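IPT/TIG domain-containing protein (Bacteroides thetaiotaomicron, PDB 3TC9) is of unknown function, but pairs an immunoglobulin-like IPT/TIG domain with a six-bladed beta-propeller and probably serves as an auxiliary nutrient-binding protein. Local coordinates at residues 185-190 with 207-212. Residues are numbered along the deposited sequence; the frame is centred on the assembly and turned at random.
Sequences CWTHEA and NYILTR
Arg212 reaches back to the backbone carbonyl of Ala190 and grips its oxygen side-on with two nitrogens. NH2 lies 2.7 Å and NE 2.8 Å from Ala190 O; both bonds are bent, with N-H...O angles near 136°, and both donors approach from the same face of the carbonyl plane. The arginine chain leaves the backbone extended and bends at chi3 (-70°), which turns the edge of the guanidinium toward the oxygen. NH2 also forms a salt bridge with Asp145, so it serves the carboxylate as well as Ala190 O, while Ala190 CB lies 3.5 Å from it. The segments belong to one four-stranded blade of the beta-propeller: strand 192-197 lies between strands 181-186 and 205-211, and the type I turn from Thr187 to Ala190, closed by Ala190 N to Thr187 O at 2.8 Å, leads toward it and presents Ala190 O to the arginine. Beside this turn the indole of Trp186 brings CZ3 to 4.3 Å from Arg212 NH2, in an oblique approach. Its NE1 bonds to Ser143, and Phe216 meets the ring with planes roughly perpendicular. Farther along, Thr187 CG2 and Ile209 CD1 touch methyl to methyl at 4.3 Å, near the start of strand 192-197, where Ile209 also touches Ser192 and Thr187 OG1 bonds to Ser192 N.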
loop_
_atom_site.group_PDB
_atom_site.type_symbol
_atom_site.label_atom_id
_atom_site.label_comp_id
_atom_site.label_asym_id
_atom_site.label_seq_id
_atom_site.Cartn_x
_atom_site.Cartn_y
_atom_site.Cartn_z
ATOM N N CYS B 185 -8.117 18.110 18.413
ATOM C CA CYS B 185 -6.791 17.524 18.393
ATOM C C CYS B 185 -6.554 16.818 19.736
ATOM O O CYS B 185 -7.429 16.830 20.612
ATOM C CB CYS B 185 -5.681 18.504 18.018
ATOM S SG CYS B 185 -5.493 19.918 19.133
ATOM N N TRP B 186 -5.463 16.070 19.825
ATOM C CA TRP B 186 -5.199 15.211 20.965
ATOM C C TRP B 186 -3.845 15.477 21.550
ATOM O O TRP B 186 -2.912 15.834 20.823
ATOM C CB TRP B 186 -5.276 13.740 20.516
ATOM C CG TRP B 186 -6.591 13.370 19.884
ATOM C CD1 TRP B 186 -6.962 13.545 18.579
ATOM C CD2 TRP B 186 -7.715 12.778 20.544
ATOM N NE1 TRP B 186 -8.249 13.095 18.386
ATOM C CE2 TRP B 186 -8.737 12.623 19.577
ATOM C CE3 TRP B 186 -7.960 12.368 21.863
ATOM C CZ2 TRP B 186 -9.983 12.072 19.892
ATOM C CZ3 TRP B 186 -9.192 11.817 22.165
ATOM C CH2 TRP B 186 -10.180 11.660 21.184
ATOM N N THR B 187 -3.720 15.249 22.867
ATOM C CA THR B 187 -2.445 15.330 23.571
ATOM C C THR B 187 -1.647 14.116 23.111
ATOM O O THR B 187 -2.244 13.119 22.667
ATOM C CB THR B 187 -2.660 15.383 25.081
ATOM O OG1 THR B 187 -3.435 14.247 25.461
ATOM C CG2 THR B 187 -3.343 16.660 25.535
ATOM N N HIS B 188 -0.313 14.203 23.162
ATOM C CA HIS B 188 0.550 13.123 22.693
ATOM C C HIS B 188 0.176 11.756 23.271
ATOM O O HIS B 188 0.212 10.769 22.531
ATOM C CB HIS B 188 2.033 13.418 22.944
ATOM C CG HIS B 188 2.934 12.457 22.218
ATOM N ND1 HIS B 188 3.789 11.615 22.906
ATOM C CD2 HIS B 188 3.012 12.161 20.892
ATOM C CE1 HIS B 188 4.374 10.858 21.987
ATOM N NE2 HIS B 188 3.918 11.127 20.765
ATOM N N GLU B 189 -0.207 11.699 24.560
ATOM C CA GLU B 189 -0.575 10.442 25.218
ATOM C C GLU B 189 -2.064 10.059 24.957
ATOM O O GLU B 189 -2.459 8.922 25.227
ATOM C CB GLU B 189 -0.246 10.475 26.720
ATOM C CG GLU B 189 -1.097 11.423 27.556
ATOM C CD GLU B 189 -0.890 12.924 27.444
ATOM O OE1 GLU B 189 0.152 13.370 26.904
ATOM O OE2 GLU B 189 -1.787 13.656 27.921
ATOM N N ALA B 190 -2.851 10.996 24.372
ATOM C CA ALA B 190 -4.275 10.885 24.024
ATOM C C ALA B 190 -5.160 10.709 25.275
ATOM O O ALA B 190 -6.285 10.220 25.179
ATOM C CB ALA B 190 -4.512 9.761 23.018
ATOM N N ASN B 207 -9.446 27.352 23.916
ATOM C CA ASN B 207 -9.125 25.927 23.956
ATOM C C ASN B 207 -9.598 25.277 25.242
ATOM O O ASN B 207 -9.339 25.761 26.338
ATOM C CB ASN B 207 -7.615 25.705 23.763
ATOM C CG ASN B 207 -7.156 26.127 22.388
ATOM O OD1 ASN B 207 -7.670 25.652 21.371
ATOM N ND2 ASN B 207 -6.225 27.064 22.320
ATOM N N TYR B 208 -10.340 24.194 25.078
ATOM C CA TYR B 208 -10.914 23.373 26.133
ATOM C C TYR B 208 -10.295 21.999 26.070
ATOM O O TYR B 208 -9.957 21.534 24.984
ATOM C CB TYR B 208 -12.449 23.261 25.981
ATOM C CG TYR B 208 -13.199 24.563 26.144
ATOM C CD1 TYR B 208 -13.446 25.391 25.049
ATOM C CD2 TYR B 208 -13.694 24.955 27.384
ATOM C CE1 TYR B 208 -14.153 26.582 25.189
ATOM C CE2 TYR B 208 -14.406 26.144 27.536
ATOM C CZ TYR B 208 -14.631 26.956 26.436
ATOM O OH TYR B 208 -15.305 28.144 26.576
ATOM N N ILE B 209 -10.176 21.339 27.224
ATOM C CA ILE B 209 -9.628 19.992 27.326
ATOM C C ILE B 209 -10.726 19.039 27.865
ATOM O O ILE B 209 -11.443 19.379 28.809
ATOM C CB ILE B 209 -8.312 20.005 28.158
ATOM C CG1 ILE B 209 -7.471 18.757 27.934
ATOM C CG2 ILE B 209 -8.484 20.366 29.647
ATOM C CD1 ILE B 209 -5.951 19.005 28.071
ATOM N N LEU B 210 -10.928 17.908 27.179
ATOM C CA LEU B 210 -11.903 16.887 27.563
ATOM C C LEU B 210 -11.140 15.632 27.927
ATOM O O LEU B 210 -10.509 15.013 27.071
ATOM C CB LEU B 210 -12.951 16.606 26.462
ATOM C CG LEU B 210 -14.013 17.673 26.176
ATOM C CD1 LEU B 210 -14.813 17.305 24.984
ATOM C CD2 LEU B 210 -14.992 17.811 27.308
ATOM N N THR B 211 -11.154 15.300 29.210
ATOM C CA THR B 211 -10.478 14.158 29.821
ATOM C C THR B 211 -11.090 12.801 29.352
ATOM O O THR B 211 -12.313 12.672 29.236
ATOM C CB THR B 211 -10.519 14.331 31.354
ATOM O OG1 THR B 211 -10.213 13.094 31.992
ATOM C CG2 THR B 211 -11.862 14.869 31.866
ATOM N N ARG B 212 -10.212 11.800 29.090
ATOM C CA ARG B 212 -10.578 10.436 28.660
ATOM C C ARG B 212 -11.285 9.686 29.807
ATOM O O ARG B 212 -12.198 8.889 29.563
ATOM C CB ARG B 212 -9.324 9.663 28.201
ATOM C CG ARG B 212 -9.598 8.227 27.744
ATOM C CD ARG B 212 -8.331 7.482 27.355
ATOM N NE ARG B 212 -7.745 7.997 26.116
ATOM C CZ ARG B 212 -8.183 7.700 24.898
ATOM N NH1 ARG B 212 -9.214 6.879 24.740
ATOM N NH2 ARG B 212 -7.602 8.226 23.832
#